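Local coordinates for protein phosphoribosylaminoimidazole carboxylase, ATPase subunit (Bacillus anthracis, PDB 3V4S) that probably catalyses the ATP-dependent carboxylation of aminoimidazole ribonucleotide by bicarbonate, giving N5-carboxyaminoimidazole ribonucleotide in purine biosynthesis, at residues B[149-154]-B[188-193]; B[315-320]-B[363-368]; B[340-345]-B[357-362]. One frame throughout, in Å; residues are numbered along the deposited sequence.

Contact 1: residues B[149-154]-B[188-193]; sequences PSVLKT and EKWVPF. With ATP (adenosine-5'-triphosphate), chain F.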
loop_
_atom_site.group_PDB
_atom_site.type_symbol
_atom_site.label_atom_id
_atom_site.label_comp_id
_atom_site.label_asym_id
_atom_site.label_seq_id
_atom_site.Cartn_x
_atom_site.Cartn_y
_atom_site.Cartn_z
ATOM N N PRO B 149 -40.897 -13.525 12.447
ATOM C CA PRO B 149 -40.239 -13.537 11.139
ATOM C C PRO B 149 -39.067 -14.524 11.080
ATOM O O PRO B 149 -38.473 -14.838 12.093
ATOM C CB PRO B 149 -39.753 -12.091 10.972
ATOM C CG PRO B 149 -39.662 -11.526 12.361
ATOM C CD PRO B 149 -40.340 -12.481 13.328
ATOM N N SER B 150 -38.761 -15.020 9.885
ATOM C CA SER B 150 -37.679 -15.987 9.693
ATOM C C SER B 150 -37.058 -15.790 8.312
ATOM O O SER B 150 -37.597 -15.068 7.482
ATOM C CB SER B 150 -38.177 -17.434 9.876
ATOM O OG SER B 150 -39.270 -17.696 9.017
ATOM N N VAL B 151 -35.909 -16.409 8.080
ATOM C CA VAL B 151 -35.218 -16.234 6.826
ATOM C C VAL B 151 -34.751 -17.589 6.331
ATOM O O VAL B 151 -34.106 -18.328 7.064
ATOM C CB VAL B 151 -34.014 -15.265 6.949
ATOM C CG1 VAL B 151 -33.246 -15.199 5.636
ATOM C CG2 VAL B 151 -34.500 -13.870 7.330
ATOM N N LEU B 152 -35.104 -17.898 5.089
ATOM C CA LEU B 152 -34.645 -19.106 4.402
ATOM C C LEU B 152 -33.413 -18.809 3.530
ATOM O O LEU B 152 -33.431 -17.900 2.694
ATOM C CB LEU B 152 -35.781 -19.652 3.528
ATOM C CG LEU B 152 -35.602 -21.043 2.923
ATOM C CD1 LEU B 152 -35.582 -22.134 4.002
ATOM C CD2 LEU B 152 -36.727 -21.292 1.920
ATOM N N LYS B 153 -32.359 -19.594 3.706
ATOM C CA LYS B 153 -31.087 -19.371 3.004
ATOM C C LYS B 153 -30.616 -20.696 2.427
ATOM O O LYS B 153 -30.617 -21.700 3.139
ATOM C CB LYS B 153 -29.997 -18.907 3.998
ATOM C CG LYS B 153 -30.314 -17.679 4.850
ATOM C CD LYS B 153 -29.093 -17.279 5.686
ATOM C CE LYS B 153 -29.367 -15.951 6.388
ATOM N NZ LYS B 153 -28.252 -15.528 7.282
ATOM N N THR B 154 -30.160 -20.693 1.173
ATOM C CA THR B 154 -29.496 -21.872 0.601
ATOM C C THR B 154 -28.248 -22.192 1.395
ATOM O O THR B 154 -27.518 -21.277 1.797
ATOM C CB THR B 154 -29.103 -21.668 -0.879
ATOM O OG1 THR B 154 -28.109 -20.633 -0.983
ATOM C CG2 THR B 154 -30.315 -21.292 -1.700
ATOM N N GLU B 188 -33.858 -20.015 9.463
ATOM C CA GLU B 188 -33.408 -19.507 10.748
ATOM C C GLU B 188 -34.251 -18.325 11.196
ATOM O O GLU B 188 -34.788 -17.570 10.369
ATOM C CB GLU B 188 -31.919 -19.133 10.701
ATOM C CG GLU B 188 -31.609 -17.942 9.805
ATOM C CD GLU B 188 -30.127 -17.564 9.809
ATOM O OE1 GLU B 188 -29.260 -18.448 9.988
ATOM O OE2 GLU B 188 -29.851 -16.373 9.600
ATOM N N LYS B 189 -34.372 -18.176 12.512
ATOM C CA LYS B 189 -35.094 -17.044 13.088
ATOM C C LYS B 189 -34.486 -15.708 12.668
ATOM O O LYS B 189 -33.258 -15.579 12.539
ATOM C CB LYS B 189 -35.112 -17.147 14.610
ATOM C CG LYS B 189 -36.065 -18.212 15.121
ATOM C CD LYS B 189 -36.114 -18.236 16.642
ATOM C CE LYS B 189 -37.044 -19.336 17.146
ATOM N NZ LYS B 189 -36.946 -19.494 18.628
ATOM N N TRP B 190 -35.358 -14.742 12.416
ATOM C CA TRP B 190 -34.974 -13.352 12.244
ATOM C C TRP B 190 -34.363 -12.827 13.523
ATOM O O TRP B 190 -34.852 -13.113 14.622
ATOM C CB TRP B 190 -36.198 -12.540 11.887
ATOM C CG TRP B 190 -35.926 -11.077 11.670
ATOM C CD1 TRP B 190 -36.064 -10.041 12.590
ATOM C CD2 TRP B 190 -35.463 -10.434 10.435
ATOM N NE1 TRP B 190 -35.725 -8.834 12.022
ATOM C CE2 TRP B 190 -35.356 -9.001 10.731
ATOM C CE3 TRP B 190 -35.136 -10.885 9.166
ATOM C CZ2 TRP B 190 -34.943 -8.085 9.778
ATOM C CZ3 TRP B 190 -34.717 -9.953 8.215
ATOM C CH2 TRP B 190 -34.624 -8.586 8.515
ATOM N N VAL B 191 -33.264 -12.090 13.395
ATOM C CA VAL B 191 -32.623 -11.476 14.552
ATOM C C VAL B 191 -32.869 -9.970 14.465
ATOM O O VAL B 191 -32.464 -9.331 13.490
ATOM C CB VAL B 191 -31.120 -11.807 14.632
ATOM C CG1 VAL B 191 -30.483 -11.120 15.832
ATOM C CG2 VAL B 191 -30.907 -13.310 14.715
ATOM N N PRO B 192 -33.570 -9.397 15.467
ATOM C CA PRO B 192 -33.863 -7.970 15.396
ATOM C C PRO B 192 -32.694 -7.120 15.926
ATOM O O PRO B 192 -32.868 -6.359 16.865
ATOM C CB PRO B 192 -35.113 -7.833 16.287
ATOM C CG PRO B 192 -34.987 -8.942 17.296
ATOM C CD PRO B 192 -34.079 -10.007 16.713
ATOM N N PHE B 193 -31.523 -7.244 15.305
ATOM C CA PHE B 193 -30.302 -6.559 15.745
ATOM C C PHE B 193 -30.382 -5.025 15.698
ATOM O O PHE B 193 -31.189 -4.451 14.961
ATOM C CB PHE B 193 -29.098 -7.047 14.927
ATOM C CG PHE B 193 -29.234 -6.829 13.438
ATOM C CD1 PHE B 193 -29.576 -7.885 12.595
ATOM C CD2 PHE B 193 -29.021 -5.571 12.873
ATOM C CE1 PHE B 193 -29.685 -7.694 11.225
ATOM C CE2 PHE B 193 -29.143 -5.373 11.508
ATOM C CZ PHE B 193 -29.471 -6.442 10.680
HETATM P PG ATP F . -22.490 -12.228 1.676
HETATM O O1G ATP F . -21.869 -11.563 2.878
HETATM O O2G ATP F . -22.535 -11.389 0.416
HETATM O O3G ATP F . -21.997 -13.630 1.447
HETATM P PB ATP F . -24.964 -13.696 2.074
HETATM O O1B ATP F . -25.498 -13.860 0.680
HETATM O O2B ATP F . -24.310 -14.849 2.765
HETATM O O3B ATP F . -24.055 -12.343 2.131
HETATM P PA ATP F . -26.156 -13.183 4.634
HETATM O O1A ATP F . -24.832 -12.576 5.041
HETATM O O2A ATP F . -26.635 -14.444 5.307
HETATM O O3A ATP F . -26.225 -13.342 3.021
HETATM O "O5'" ATP F . -27.283 -12.064 4.812
HETATM C "C5'" ATP F . -27.164 -10.828 4.111
HETATM C "C4'" ATP F . -27.819 -9.782 5.000
HETATM O "O4'" ATP F . -29.191 -10.140 5.257
HETATM C "C3'" ATP F . -27.168 -9.699 6.378
HETATM O "O3'" ATP F . -25.952 -8.931 6.420
HETATM C "C2'" ATP F . -28.314 -9.156 7.221
HETATM O "O2'" ATP F . -28.416 -7.735 7.097
HETATM C "C1'" ATP F . -29.554 -9.814 6.605
HETATM N N9 ATP F . -29.859 -11.042 7.385
HETATM C C8 ATP F . -29.440 -12.299 7.106
HETATM N N7 ATP F . -29.872 -13.174 8.051
HETATM C C5 ATP F . -30.597 -12.479 8.956
HETATM C C6 ATP F . -31.351 -12.776 10.199
HETATM N N6 ATP F . -31.440 -14.034 10.695
HETATM N N1 ATP F . -31.962 -11.742 10.832
HETATM C C2 ATP F . -31.906 -10.474 10.373
HETATM N N3 ATP F . -31.237 -10.139 9.259
HETATM C C4 ATP F . -30.581 -11.072 8.514
HETATM O O HOH W 1 -27.002 -17.422 8.787
#
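V151 and E188 face each other as an antiparallel hydrogen-bonded pair: V151 N gives to E188 O at 2.8 Å, and E188 N returns the bond to V151 O. W190 N extends the pairing beyond the strand, reaching P149 O at 3.1 Å from above the carbonyl plane. The charged contact is K153 with E188. K153 NZ meets E188 OE2 at 2.9 Å from above the carboxylate plane; with ATP O2A, ATP N7 and a water that bonds E188 OE1, four acceptors surround NZ and must share its three protons. E188 OE2 also accepts from adenine N6 at 3.0 Å, so both partners of the salt bridge hold the nucleotide; K117 takes E188 OE1. Backbone K189 O and V191 N read N6 and N1, as in other ATP-grasp enzymes. ATP C2 lies over one face of the W190 indole, V151 CG2 meets its edge at W190 CE3 (3.6 Å), and P149 CG meets W190 CB (3.6 Å). A chi1 near 180° carries the W190 ring across to the adenine. Strands 150-154 and 185-189 are the inner pair of a four-stranded antiparallel sheet, flanked by strands 164-167 and 130-133, with helix 173-182 packed against L152.

Contact 2: residues B[315-320]-B[363-368]; sequences PVVMVN and DNIEVA
Beside I365, whose CD1 packs on P315 and V317, the side-chain oxygen of N364 is gripped twice: E366 N gives to N364 OD1 at 2.8 Å, tilted from the amide plane, and V367 N adds a weak bond to the same N364 OD1 at 3.3 Å. This is an N-cap: N364 satisfies amides of the first turn of helix 365-374, while its own backbone N bonds OD1 of N362. The capped turn is laid against strand 316-322 through apolar contacts. Just before the strand the P315 ring lies against the backbone of D363, P315 CG to D363 O 3.5 Å, and P315 CB meets I365 CD1 at 4.0 Å. The arrangement is a helix packed on a face of a beta sheet in the C-terminal domain of this ATP-grasp enzyme, strand 354-361 leading through a short turn into the helix after bonding to strand 316-322. In I365, chi1 of -155° with chi2 of 74° brings CD1 to V316 O at 3.6 Å. V317 CG2 touches two residues three apart on the helix, I365 CD1 at 4.0 Å and A368 CB at 3.6 Å; the V317 and I365 side chains cross at about a right angle. Further along, V317 also touches L369 and V319 touches A372, whereas V316 and M318 lie on the other face of the sheet, against N359.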
loop_
_atom_site.group_PDB
_atom_site.type_symbol
_atom_site.label_atom_id
_atom_site.label_comp_id
_atom_site.label_asym_id
_atom_site.label_seq_id
_atom_site.Cartn_x
_atom_site.Cartn_y
_atom_site.Cartn_z
ATOM N N PRO B 315 -10.025 7.233 12.058
ATOM C CA PRO B 315 -11.383 6.730 11.772
ATOM C C PRO B 315 -11.688 6.717 10.275
ATOM O O PRO B 315 -11.161 7.550 9.537
ATOM C CB PRO B 315 -12.294 7.747 12.475
ATOM C CG PRO B 315 -11.453 8.322 13.563
ATOM C CD PRO B 315 -10.053 8.372 13.002
ATOM N N VAL B 316 -12.563 5.807 9.848
ATOM C CA VAL B 316 -12.765 5.521 8.426
ATOM C C VAL B 316 -14.166 5.003 8.107
ATOM O O VAL B 316 -14.743 4.195 8.856
ATOM C CB VAL B 316 -11.707 4.505 7.909
ATOM C CG1 VAL B 316 -11.693 3.250 8.775
ATOM C CG2 VAL B 316 -11.918 4.166 6.429
ATOM N N VAL B 317 -14.704 5.483 6.989
ATOM C CA VAL B 317 -15.875 4.881 6.371
ATOM C C VAL B 317 -15.443 4.329 5.002
ATOM O O VAL B 317 -15.022 5.084 4.112
ATOM C CB VAL B 317 -17.038 5.891 6.205
ATOM C CG1 VAL B 317 -18.247 5.205 5.579
ATOM C CG2 VAL B 317 -17.424 6.500 7.544
ATOM N N MET B 318 -15.493 3.012 4.858
ATOM C CA MET B 318 -15.354 2.406 3.538
ATOM C C MET B 318 -16.710 2.430 2.818
ATOM O O MET B 318 -17.739 2.045 3.399
ATOM C CB MET B 318 -14.838 0.964 3.643
ATOM C CG MET B 318 -14.604 0.356 2.251
ATOM S SD MET B 318 -15.130 -1.353 2.093
ATOM C CE MET B 318 -16.914 -1.182 2.033
ATOM N N VAL B 319 -16.719 2.880 1.564
ATOM C CA VAL B 319 -17.915 2.802 0.738
ATOM C C VAL B 319 -17.627 1.929 -0.478
ATOM O O VAL B 319 -16.641 2.160 -1.186
ATOM C CB VAL B 319 -18.429 4.198 0.290
ATOM C CG1 VAL B 319 -19.872 4.094 -0.178
ATOM C CG2 VAL B 319 -18.335 5.220 1.426
ATOM N N ASN B 320 -18.473 0.927 -0.720
ATOM C CA ASN B 320 -18.349 0.103 -1.916
ATOM C C ASN B 320 -18.658 0.852 -3.204
ATOM O O ASN B 320 -19.550 1.713 -3.254
ATOM C CB ASN B 320 -19.200 -1.179 -1.827
ATOM C CG ASN B 320 -18.382 -2.406 -1.428
ATOM O OD1 ASN B 320 -17.143 -2.399 -1.492
ATOM N ND2 ASN B 320 -19.071 -3.475 -1.011
ATOM N N ASP B 363 -11.000 12.486 11.155
ATOM C CA ASP B 363 -10.921 12.428 12.611
ATOM C C ASP B 363 -12.314 12.217 13.181
ATOM O O ASP B 363 -12.485 11.576 14.209
ATOM C CB ASP B 363 -10.308 13.708 13.173
ATOM C CG ASP B 363 -8.843 13.825 12.856
ATOM O OD1 ASP B 363 -8.169 12.775 12.758
ATOM O OD2 ASP B 363 -8.364 14.959 12.697
ATOM N N ASN B 364 -13.308 12.742 12.486
ATOM C CA ASN B 364 -14.668 12.571 12.930
ATOM C C ASN B 364 -15.463 11.677 12.015
ATOM O O ASN B 364 -15.710 12.003 10.849
ATOM C CB ASN B 364 -15.380 13.904 13.096
ATOM C CG ASN B 364 -16.702 13.741 13.810
ATOM O OD1 ASN B 364 -17.712 13.350 13.206
ATOM N ND2 ASN B 364 -16.695 13.987 15.112
ATOM N N ILE B 365 -15.884 10.553 12.565
ATOM C CA ILE B 365 -16.643 9.572 11.812
ATOM C C ILE B 365 -17.886 10.136 11.117
ATOM O O ILE B 365 -18.191 9.756 9.989
ATOM C CB ILE B 365 -16.958 8.346 12.694
ATOM C CG1 ILE B 365 -17.171 7.111 11.834
ATOM C CG2 ILE B 365 -18.107 8.625 13.657
ATOM C CD1 ILE B 365 -15.882 6.558 11.260
ATOM N N GLU B 366 -18.574 11.086 11.749
ATOM C CA GLU B 366 -19.818 11.602 11.171
ATOM C C GLU B 366 -19.566 12.514 9.967
ATOM O O GLU B 366 -20.414 12.600 9.072
ATOM C CB GLU B 366 -20.715 12.290 12.225
ATOM C CG GLU B 366 -21.045 11.436 13.462
ATOM C CD GLU B 366 -21.881 10.184 13.164
ATOM O OE1 GLU B 366 -22.722 10.220 12.235
ATOM O OE2 GLU B 366 -21.712 9.159 13.879
ATOM N N VAL B 367 -18.410 13.188 9.940
ATOM C CA VAL B 367 -18.020 14.013 8.773
ATOM C C VAL B 367 -17.689 13.110 7.568
ATOM O O VAL B 367 -18.043 13.428 6.429
ATOM C CB VAL B 367 -16.816 14.953 9.092
ATOM C CG1 VAL B 367 -16.455 15.816 7.887
ATOM C CG2 VAL B 367 -17.111 15.836 10.305
ATOM N N ALA B 368 -17.017 11.988 7.832
ATOM C CA ALA B 368 -16.769 10.953 6.811
ATOM C C ALA B 368 -18.091 10.465 6.188
ATOM O O ALA B 368 -18.237 10.427 4.969
ATOM C CB ALA B 368 -16.002 9.792 7.422
#

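Contact 3: residues B[340-345]-B[357-362]; sequences YLHLYG and HVNILN
Y340 opens the pairing with N359, its backbone N giving to N359 O at 2.7 Å and its O accepting from N359 N. The Y340 ring has N359 O at its edge, and Y340 CE1 rests on L361 CG at 3.6 Å. L341 stands opposite V358 as a non-hydrogen-bonded pair on the other face of the sheet; between the strands, V358 CA makes a CA-H...O contact with Y340 O (3.5 Å). H342 resumes the bonded register with H357, H342 N to H357 O being 2.8 Å. H342 CB sits over the face of the H357 imidazole, 3.7 Å from its centroid, a CH-pi contact; the two rings run nearly parallel (11°) but slid apart. Y344, past the end of the strand, turns its phenol back: Y344 OH meets H357 ND1 at 2.6 Å, near the imidazole plane. H357 carries CG between its backbone N and carbonyl carbon (chi1 62°), which puts the ring between H342 and the Y344 hydroxyl. Q287 takes H357 NE2, D288 accepts from H342 NE2 and N359 ND2, and E35 of the second subunit bonds H342 ND1. The hairpin forms the outer two strands at one end of an eight-stranded antiparallel sheet within this chain, next to strand 316-322; L343 makes backbone bonds to the second subunit, whose E291 binds Y340 OH. Helix 286-289 covers the H342 face, and helix 24-35 packs on Y344.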
loop_
_atom_site.group_PDB
_atom_site.type_symbol
_atom_site.label_atom_id
_atom_site.label_comp_id
_atom_site.label_asym_id
_atom_site.label_seq_id
_atom_site.Cartn_x
_atom_site.Cartn_y
_atom_site.Cartn_z
ATOM N N TYR B 340 -9.864 7.737 -0.305
ATOM C CA TYR B 340 -8.744 6.937 -0.807
ATOM C C TYR B 340 -9.295 5.833 -1.697
ATOM O O TYR B 340 -9.837 4.844 -1.214
ATOM C CB TYR B 340 -7.860 6.445 0.361
ATOM C CG TYR B 340 -7.254 7.642 1.075
ATOM C CD1 TYR B 340 -7.962 8.310 2.079
ATOM C CD2 TYR B 340 -6.024 8.166 0.688
ATOM C CE1 TYR B 340 -7.446 9.446 2.699
ATOM C CE2 TYR B 340 -5.499 9.304 1.310
ATOM C CZ TYR B 340 -6.207 9.939 2.317
ATOM O OH TYR B 340 -5.707 11.082 2.940
ATOM N N LEU B 341 -9.190 6.061 -3.005
ATOM C CA LEU B 341 -9.840 5.239 -4.019
ATOM C C LEU B 341 -9.062 3.954 -4.315
ATOM O O LEU B 341 -7.838 3.979 -4.461
ATOM C CB LEU B 341 -10.002 6.065 -5.311
ATOM C CG LEU B 341 -10.622 5.423 -6.553
ATOM C CD1 LEU B 341 -12.084 5.055 -6.309
ATOM C CD2 LEU B 341 -10.527 6.372 -7.747
ATOM N N HIS B 342 -9.781 2.841 -4.433
ATOM C CA HIS B 342 -9.205 1.563 -4.872
ATOM C C HIS B 342 -10.091 1.031 -5.947
ATOM O O HIS B 342 -11.292 0.948 -5.762
ATOM C CB HIS B 342 -9.123 0.564 -3.717
ATOM C CG HIS B 342 -8.188 0.997 -2.611
ATOM N ND1 HIS B 342 -6.934 0.530 -2.499
ATOM C CD2 HIS B 342 -8.364 1.898 -1.566
ATOM C CE1 HIS B 342 -6.332 1.091 -1.437
ATOM N NE2 HIS B 342 -7.202 1.932 -0.866
ATOM N N LEU B 343 -9.524 0.722 -7.112
ATOM C CA LEU B 343 -10.300 0.186 -8.215
ATOM C C LEU B 343 -9.592 -1.063 -8.689
ATOM O O LEU B 343 -8.361 -1.079 -8.784
ATOM C CB LEU B 343 -10.440 1.214 -9.349
ATOM C CG LEU B 343 -11.387 2.379 -9.065
ATOM C CD1 LEU B 343 -11.255 3.425 -10.155
ATOM C CD2 LEU B 343 -12.820 1.871 -8.978
ATOM N N TYR B 344 -10.363 -2.105 -8.987
ATOM C CA TYR B 344 -9.785 -3.444 -9.098
ATOM C C TYR B 344 -9.381 -3.883 -10.494
ATOM O O TYR B 344 -8.859 -4.981 -10.658
ATOM C CB TYR B 344 -10.739 -4.489 -8.508
ATOM C CG TYR B 344 -11.313 -4.183 -7.152
ATOM C CD1 TYR B 344 -12.645 -4.496 -6.872
ATOM C CD2 TYR B 344 -10.546 -3.600 -6.142
ATOM C CE1 TYR B 344 -13.198 -4.243 -5.626
ATOM C CE2 TYR B 344 -11.093 -3.348 -4.877
ATOM C CZ TYR B 344 -12.426 -3.678 -4.635
ATOM O OH TYR B 344 -13.010 -3.452 -3.417
ATOM N N GLY B 345 -9.623 -3.055 -11.506
ATOM C CA GLY B 345 -9.174 -3.395 -12.855
ATOM C C GLY B 345 -10.080 -4.388 -13.577
ATOM O O GLY B 345 -9.668 -4.974 -14.561
ATOM N N HIS B 357 -13.581 0.276 -4.125
ATOM C CA HIS B 357 -14.073 0.885 -2.894
ATOM C C HIS B 357 -13.333 2.150 -2.620
ATOM O O HIS B 357 -12.223 2.358 -3.130
ATOM C CB HIS B 357 -13.938 -0.073 -1.706
ATOM C CG HIS B 357 -12.521 -0.472 -1.396
ATOM N ND1 HIS B 357 -11.922 -1.529 -1.986
ATOM C CD2 HIS B 357 -11.588 0.063 -0.502
ATOM C CE1 HIS B 357 -10.681 -1.671 -1.502
ATOM N NE2 HIS B 357 -10.470 -0.693 -0.590
ATOM N N VAL B 358 -13.930 3.011 -1.808
ATOM C CA VAL B 358 -13.258 4.214 -1.371
ATOM C C VAL B 358 -13.216 4.264 0.161
ATOM O O VAL B 358 -14.252 4.093 0.825
ATOM C CB VAL B 358 -13.889 5.479 -1.996
ATOM C CG1 VAL B 358 -15.406 5.480 -1.835
ATOM C CG2 VAL B 358 -13.273 6.729 -1.387
ATOM N N ASN B 359 -12.024 4.458 0.727
ATOM C CA ASN B 359 -11.891 4.628 2.182
ATOM C C ASN B 359 -11.858 6.115 2.491
ATOM O O ASN B 359 -10.965 6.825 2.031
ATOM C CB ASN B 359 -10.638 3.937 2.720
ATOM C CG ASN B 359 -10.731 2.421 2.661
ATOM O OD1 ASN B 359 -11.793 1.847 2.914
ATOM N ND2 ASN B 359 -9.604 1.758 2.355
ATOM N N ILE B 360 -12.859 6.581 3.239
ATOM C CA ILE B 360 -12.981 7.992 3.602
ATOM C C ILE B 360 -12.437 8.169 5.018
ATOM O O ILE B 360 -13.048 7.712 5.992
ATOM C CB ILE B 360 -14.438 8.494 3.485
ATOM C CG1 ILE B 360 -14.999 8.198 2.091
ATOM C CG2 ILE B 360 -14.526 9.999 3.770
ATOM C CD1 ILE B 360 -16.451 8.593 1.883
ATOM N N LEU B 361 -11.268 8.794 5.127
ATOM C CA LEU B 361 -10.640 8.974 6.426
ATOM C C LEU B 361 -10.975 10.347 6.990
ATOM O O LEU B 361 -10.934 11.355 6.282
ATOM C CB LEU B 361 -9.112 8.832 6.348
ATOM C CG LEU B 361 -8.411 7.624 5.702
ATOM C CD1 LEU B 361 -7.003 7.513 6.264
ATOM C CD2 LEU B 361 -9.135 6.312 5.889
ATOM N N ASN B 362 -11.271 10.384 8.279
ATOM C CA ASN B 362 -11.537 11.643 8.946
ATOM C C ASN B 362 -11.438 11.445 10.439
ATOM O O ASN B 362 -11.747 10.359 10.931
ATOM C CB ASN B 362 -12.920 12.170 8.566
ATOM C CG ASN B 362 -13.057 13.654 8.830
ATOM O OD1 ASN B 362 -13.213 14.084 9.977
ATOM N ND2 ASN B 362 -13.001 14.447 7.771
#

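Contact 1 stands apart in the four-stranded sheet of the ATP-grasp domain, its centre about 29 and 32 Å from those of contacts 2 and 3. Contacts 2 and 3 share the C-terminal part of the eight-stranded sheet and touch, V317 O lying 2.8 Å from I360 N, so strand 354-361 pairs on one side with 340-343 and on the other with 316-320. Contact 3 is wholly buried, partly by the second subunit, and mixes backbone pairing with histidine and tyrosine polar chemistry. Contact 2, partly buried with a solvent-facing helix start, is held across its segments by apolar side chains. Contact 1, also partly buried, adds a salt bridge and ligand bonds to strand pairing.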